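Local coordinates for protein PaxB (Photorhabdus luminescens, PDB 6EK4) that is probably one component of a two-component alpha-helical pore-forming toxin of the YaxAB type, which assembles into pores in target cell membranes, at residues Thr85-Glu90 with Asn102-Ala107; Asp118-Ile123 with Asn318-Lys323. One frame throughout, in Å; residues are numbered along the deposited sequence.

Interaction 1 (Thr85-Glu90 with Asn102-Ala107); sequences TEIDTE and NTLLEA
Ile-87 carries the apolar side of this contact, reaching from helix 80-90 to the start of helix 101-141, where it meets Leu-104 and Ala-107. Its CG2 branch lies anti to the backbone N (CG1 has chi1 -79°) and comes to the main chain of the other helix, 4.1 Å from Leu-104 O. The other branch extends along the partner: Ile-87 CG1 lies 4.3 Å from Leu-104 CD2, and Ile-87 CD1 ends 4.5 Å from Ala-107 CB. A beta-branched residue suits this place because its two arms can meet backbone and side chains at once. Leu-104 and Ala-107, one turn apart, present the same face of their helix; the small alanine makes only a loose touch with the isoleucine end, while the leucine also packs on Leu-91 in the connecting loop.

Polar interactions play little part, for no hydrogen bond joins the segments. Alongside, Asp-88 and Arg-108 form a long, weak ion pair. The helices run roughly antiparallel and only 186 Å² is buried, a light apolar closure of a helical hairpin, near one extremity of this elongated, almost wholly alpha-helical toxin subunit.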
loop_
_atom_site.group_PDB
_atom_site.type_symbol
_atom_site.label_atom_id
_atom_site.label_comp_id
_atom_site.label_asym_id
_atom_site.label_seq_id
_atom_site.Cartn_x
_atom_site.Cartn_y
_atom_site.Cartn_z
ATOM N N THR A 85 -23.799 13.527 -50.463
ATOM C CA THR A 85 -23.882 14.989 -50.525
ATOM C C THR A 85 -24.068 15.461 -51.969
ATOM O O THR A 85 -24.835 16.388 -52.228
ATOM C CB THR A 85 -22.633 15.680 -49.922
ATOM O OG1 THR A 85 -21.511 14.790 -49.970
ATOM C CG2 THR A 85 -22.873 16.097 -48.473
ATOM N N GLU A 86 -23.369 14.814 -52.900
ATOM C CA GLU A 86 -23.497 15.127 -54.325
ATOM C C GLU A 86 -24.864 14.722 -54.885
ATOM O O GLU A 86 -25.384 15.381 -55.788
ATOM C CB GLU A 86 -22.376 14.458 -55.127
ATOM C CG GLU A 86 -20.994 15.032 -54.839
ATOM C CD GLU A 86 -19.882 14.343 -55.611
ATOM O OE1 GLU A 86 -20.094 13.215 -56.109
ATOM O OE2 GLU A 86 -18.784 14.930 -55.715
ATOM N N ILE A 87 -25.439 13.642 -54.356
ATOM C CA ILE A 87 -26.793 13.224 -54.732
ATOM C C ILE A 87 -27.819 14.230 -54.213
ATOM O O ILE A 87 -28.619 14.754 -54.985
ATOM C CB ILE A 87 -27.127 11.802 -54.216
ATOM C CG1 ILE A 87 -26.484 10.748 -55.125
ATOM C CG2 ILE A 87 -28.636 11.569 -54.165
ATOM C CD1 ILE A 87 -26.408 9.364 -54.515
ATOM N N ASP A 88 -27.777 14.501 -52.911
ATOM C CA ASP A 88 -28.759 15.376 -52.260
ATOM C C ASP A 88 -28.724 16.819 -52.766
ATOM O O ASP A 88 -29.756 17.489 -52.792
ATOM C CB ASP A 88 -28.572 15.363 -50.737
ATOM C CG ASP A 88 -28.898 14.014 -50.110
ATOM O OD1 ASP A 88 -29.542 13.172 -50.773
ATOM O OD2 ASP A 88 -28.509 13.796 -48.943
ATOM N N THR A 89 -27.544 17.296 -53.162
ATOM C CA THR A 89 -27.405 18.643 -53.724
ATOM C C THR A 89 -27.966 18.719 -55.146
ATOM O O THR A 89 -28.564 19.727 -55.527
ATOM C CB THR A 89 -25.934 19.109 -53.739
ATOM O OG1 THR A 89 -25.117 18.108 -54.356
ATOM C CG2 THR A 89 -25.435 19.377 -52.321
ATOM N N GLU A 90 -27.773 17.651 -55.921
ATOM C CA GLU A 90 -28.319 17.564 -57.280
ATOM C C GLU A 90 -29.794 17.142 -57.280
ATOM O O GLU A 90 -30.453 17.180 -58.319
ATOM C CB GLU A 90 -27.497 16.585 -58.127
ATOM C CG GLU A 90 -27.577 16.841 -59.627
ATOM C CD GLU A 90 -27.122 15.656 -60.460
ATOM O OE1 GLU A 90 -27.652 15.480 -61.578
ATOM O OE2 GLU A 90 -26.241 14.898 -59.999
ATOM N N ASN A 102 -36.104 9.442 -59.697
ATOM C CA ASN A 102 -36.401 8.095 -59.197
ATOM C C ASN A 102 -35.149 7.217 -59.108
ATOM O O ASN A 102 -35.007 6.426 -58.173
ATOM C CB ASN A 102 -37.458 7.413 -60.075
ATOM C CG ASN A 102 -37.923 6.081 -59.511
ATOM O OD1 ASN A 102 -37.241 5.064 -59.647
ATOM N ND2 ASN A 102 -39.096 6.077 -58.888
ATOM N N THR A 103 -34.252 7.364 -60.079
ATOM C CA THR A 103 -33.024 6.569 -60.130
ATOM C C THR A 103 -32.038 6.987 -59.036
ATOM O O THR A 103 -31.439 6.133 -58.381
ATOM C CB THR A 103 -32.338 6.684 -61.508
ATOM O OG1 THR A 103 -33.325 6.612 -62.545
ATOM C CG2 THR A 103 -31.320 5.566 -61.706
ATOM N N LEU A 104 -31.876 8.295 -58.845
ATOM C CA LEU A 104 -30.976 8.827 -57.813
ATOM C C LEU A 104 -31.433 8.468 -56.396
ATOM O O LEU A 104 -30.600 8.262 -55.512
ATOM C CB LEU A 104 -30.829 10.350 -57.943
ATOM C CG LEU A 104 -29.957 10.865 -59.095
ATOM C CD1 LEU A 104 -30.131 12.367 -59.265
ATOM C CD2 LEU A 104 -28.490 10.517 -58.882
ATOM N N LEU A 105 -32.747 8.404 -56.184
ATOM C CA LEU A 105 -33.299 7.952 -54.901
ATOM C C LEU A 105 -32.918 6.499 -54.615
ATOM O O LEU A 105 -32.556 6.159 -53.488
ATOM C CB LEU A 105 -34.828 8.107 -54.854
ATOM C CG LEU A 105 -35.368 9.301 -54.059
ATOM C CD1 LEU A 105 -35.150 10.609 -54.801
ATOM C CD2 LEU A 105 -36.845 9.111 -53.749
ATOM N N GLU A 106 -33.001 5.653 -55.640
ATOM C CA GLU A 106 -32.656 4.237 -55.503
ATOM C C GLU A 106 -31.149 4.033 -55.315
ATOM O O GLU A 106 -30.721 3.039 -54.723
ATOM C CB GLU A 106 -33.152 3.446 -56.717
ATOM C CG GLU A 106 -33.204 1.942 -56.493
ATOM C CD GLU A 106 -33.870 1.190 -57.632
ATOM O OE1 GLU A 106 -34.367 1.836 -58.583
ATOM O OE2 GLU A 106 -33.899 -0.058 -57.575
ATOM N N ALA A 107 -30.354 4.974 -55.820
ATOM C CA ALA A 107 -28.905 4.960 -55.626
ATOM C C ALA A 107 -28.528 5.352 -54.200
ATOM O O ALA A 107 -27.615 4.767 -53.617
ATOM C CB ALA A 107 -28.227 5.888 -56.624
#

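Interaction 2 (Asp118-Ile123 with Asn318-Lys323)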
loop_
_atom_site.group_PDB
_atom_site.type_symbol
_atom_site.label_atom_id
_atom_site.label_comp_id
_atom_site.label_asym_id
_atom_site.label_seq_id
_atom_site.Cartn_x
_atom_site.Cartn_y
_atom_site.Cartn_z
ATOM N N ASP A 118 -22.318 -0.765 -42.175
ATOM C CA ASP A 118 -20.990 -0.448 -41.639
ATOM C C ASP A 118 -21.078 0.104 -40.217
ATOM O O ASP A 118 -20.317 -0.312 -39.342
ATOM C CB ASP A 118 -20.262 0.562 -42.538
ATOM C CG ASP A 118 -19.767 -0.051 -43.840
ATOM O OD1 ASP A 118 -19.946 -1.270 -44.052
ATOM O OD2 ASP A 118 -19.188 0.696 -44.657
ATOM N N VAL A 119 -22.004 1.036 -39.993
ATOM C CA VAL A 119 -22.183 1.656 -38.676
ATOM C C VAL A 119 -22.723 0.646 -37.653
ATOM O O VAL A 119 -22.392 0.728 -36.472
ATOM C CB VAL A 119 -23.095 2.904 -38.749
ATOM C CG1 VAL A 119 -23.403 3.447 -37.360
ATOM C CG2 VAL A 119 -22.438 3.991 -39.592
ATOM N N LYS A 120 -23.548 -0.299 -38.101
ATOM C CA LYS A 120 -23.947 -1.427 -37.252
ATOM C C LYS A 120 -22.717 -2.206 -36.778
ATOM O O LYS A 120 -22.641 -2.615 -35.618
ATOM C CB LYS A 120 -24.892 -2.382 -37.993
ATOM C CG LYS A 120 -26.368 -2.026 -37.907
ATOM C CD LYS A 120 -27.228 -3.180 -38.410
ATOM C CE LYS A 120 -28.709 -2.833 -38.427
ATOM N NZ LYS A 120 -29.093 -2.017 -39.610
ATOM N N GLY A 121 -21.763 -2.399 -37.688
ATOM C CA GLY A 121 -20.543 -3.154 -37.409
ATOM C C GLY A 121 -19.623 -2.510 -36.387
ATOM O O GLY A 121 -19.094 -3.198 -35.513
ATOM N N VAL A 122 -19.426 -1.198 -36.492
ATOM C CA VAL A 122 -18.556 -0.482 -35.549
ATOM C C VAL A 122 -19.208 -0.389 -34.165
ATOM O O VAL A 122 -18.511 -0.338 -33.151
ATOM C CB VAL A 122 -18.156 0.931 -36.052
ATOM C CG1 VAL A 122 -17.642 0.872 -37.486
ATOM C CG2 VAL A 122 -19.316 1.911 -35.939
ATOM N N ILE A 123 -20.540 -0.366 -34.133
ATOM C CA ILE A 123 -21.289 -0.387 -32.875
ATOM C C ILE A 123 -21.083 -1.722 -32.156
ATOM O O ILE A 123 -20.928 -1.753 -30.934
ATOM C CB ILE A 123 -22.795 -0.110 -33.105
ATOM C CG1 ILE A 123 -23.003 1.362 -33.479
ATOM C CG2 ILE A 123 -23.618 -0.437 -31.864
ATOM C CD1 ILE A 123 -24.333 1.654 -34.141
ATOM N N ASN A 318 -28.087 6.439 -32.656
ATOM C CA ASN A 318 -29.080 7.497 -32.858
ATOM C C ASN A 318 -28.946 8.205 -34.208
ATOM O O ASN A 318 -29.901 8.818 -34.688
ATOM C CB ASN A 318 -29.006 8.525 -31.722
ATOM C CG ASN A 318 -29.376 7.936 -30.370
ATOM O OD1 ASN A 318 -30.067 6.920 -30.289
ATOM N ND2 ASN A 318 -28.913 8.574 -29.300
ATOM N N THR A 319 -27.762 8.121 -34.812
ATOM C CA THR A 319 -27.528 8.675 -36.144
ATOM C C THR A 319 -28.221 7.844 -37.228
ATOM O O THR A 319 -28.673 8.392 -38.236
ATOM C CB THR A 319 -26.020 8.759 -36.460
ATOM O OG1 THR A 319 -25.339 9.413 -35.382
ATOM C CG2 THR A 319 -25.771 9.529 -37.752
ATOM N N ILE A 320 -28.307 6.531 -37.015
ATOM C CA ILE A 320 -28.897 5.618 -38.001
ATOM C C ILE A 320 -30.263 5.047 -37.591
ATOM O O ILE A 320 -30.793 4.170 -38.276
ATOM C CB ILE A 320 -27.931 4.459 -38.351
ATOM C CG1 ILE A 320 -27.732 3.512 -37.160
ATOM C CG2 ILE A 320 -26.593 5.013 -38.821
ATOM C CD1 ILE A 320 -27.062 2.206 -37.532
ATOM N N ASP A 321 -30.828 5.533 -36.487
ATOM C CA ASP A 321 -32.184 5.140 -36.084
ATOM C C ASP A 321 -33.203 5.787 -37.017
ATOM O O ASP A 321 -34.004 5.095 -37.647
ATOM C CB ASP A 321 -32.480 5.544 -34.632
ATOM C CG ASP A 321 -31.871 4.590 -33.610
ATOM O OD1 ASP A 321 -31.582 3.423 -33.955
ATOM O OD2 ASP A 321 -31.686 5.014 -32.448
ATOM N N GLY A 322 -33.157 7.114 -37.101
ATOM C CA GLY A 322 -34.059 7.875 -37.961
ATOM C C GLY A 322 -33.446 8.157 -39.320
ATOM O O GLY A 322 -32.873 7.265 -39.949
ATOM N N LYS A 323 -33.565 9.405 -39.771
ATOM C CA LYS A 323 -33.044 9.816 -41.074
ATOM C C LYS A 323 -31.526 9.969 -41.004
ATOM O O LYS A 323 -30.993 10.458 -40.007
ATOM C CB LYS A 323 -33.689 11.133 -41.523
ATOM C CG LYS A 323 -33.909 11.236 -43.023
ATOM C CD LYS A 323 -35.117 10.417 -43.455
ATOM C CE LYS A 323 -35.245 10.357 -44.968
ATOM N NZ LYS A 323 -36.343 9.445 -45.390
#
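No ring, amide or carboxylate lies between Val-119 and Ile-320, so there are no stacked faces or edges at this contact; branched aliphatic chains meet instead, tip to tip. The carboxylates of Asp-118 and Asp-321 stand off the contact and bond within their own surroundings, Asp-118 OD2 with Tyr-80 OH and Asp-321 OD1 with Gln-317 NE2. Val-119 CG1, anti to the backbone N (chi1 174°), touches both arms of the isoleucine, at 3.8 Å from Ile-320 CG2 and 3.9 Å from Ile-320 CD1. That double touch depends on Ile-320 holding CG1 between its backbone N and carbonyl carbon (chi1 68°), which sends CD1 across to helix 101-141. There Lys-120 CG lies 4.3 Å from Ile-320 CD1, and the aliphatic stem of the exposed lysine borders the contact. One turn beyond the valine, Ile-123 CD1 stands 4.4 Å from Ile-320 CD1.

Valine and isoleucine, four residues apart, line one face of their helix, and Val-119 packs also on Leu-316 of helix 247-321 and Leu-329 of helix 326-348. Ile-320 lies near the end of helix 247-321, where Lys-116 NZ makes a weak hydrogen bond to its carbonyl oxygen. Such end-to-end meeting of mostly buried aliphatic side chains joins two helices of an alpha-helical bundle.

Both interactions use helix 101-141, interaction 1 at its first turns and interaction 2 farther along, with centres 20 Å apart and nearest atoms about 8 Å apart, so they do not touch. They come in series along the chain. Interaction 1 is local, joining helices separated by a short connection, whereas interaction 2 brings back the end of helix 247-321 after 194 intervening residues, 159 of them helical. Helix 326-348 touches residues of both: Gln-326 meets Thr-85 and Asp-88, and Leu-329 meets Val-119 and Thr-319. Helix 101-141 thus pairs with helix 80-90 in a hairpin near one end of the elongated chain, then runs on to pack against the end of helix 247-321.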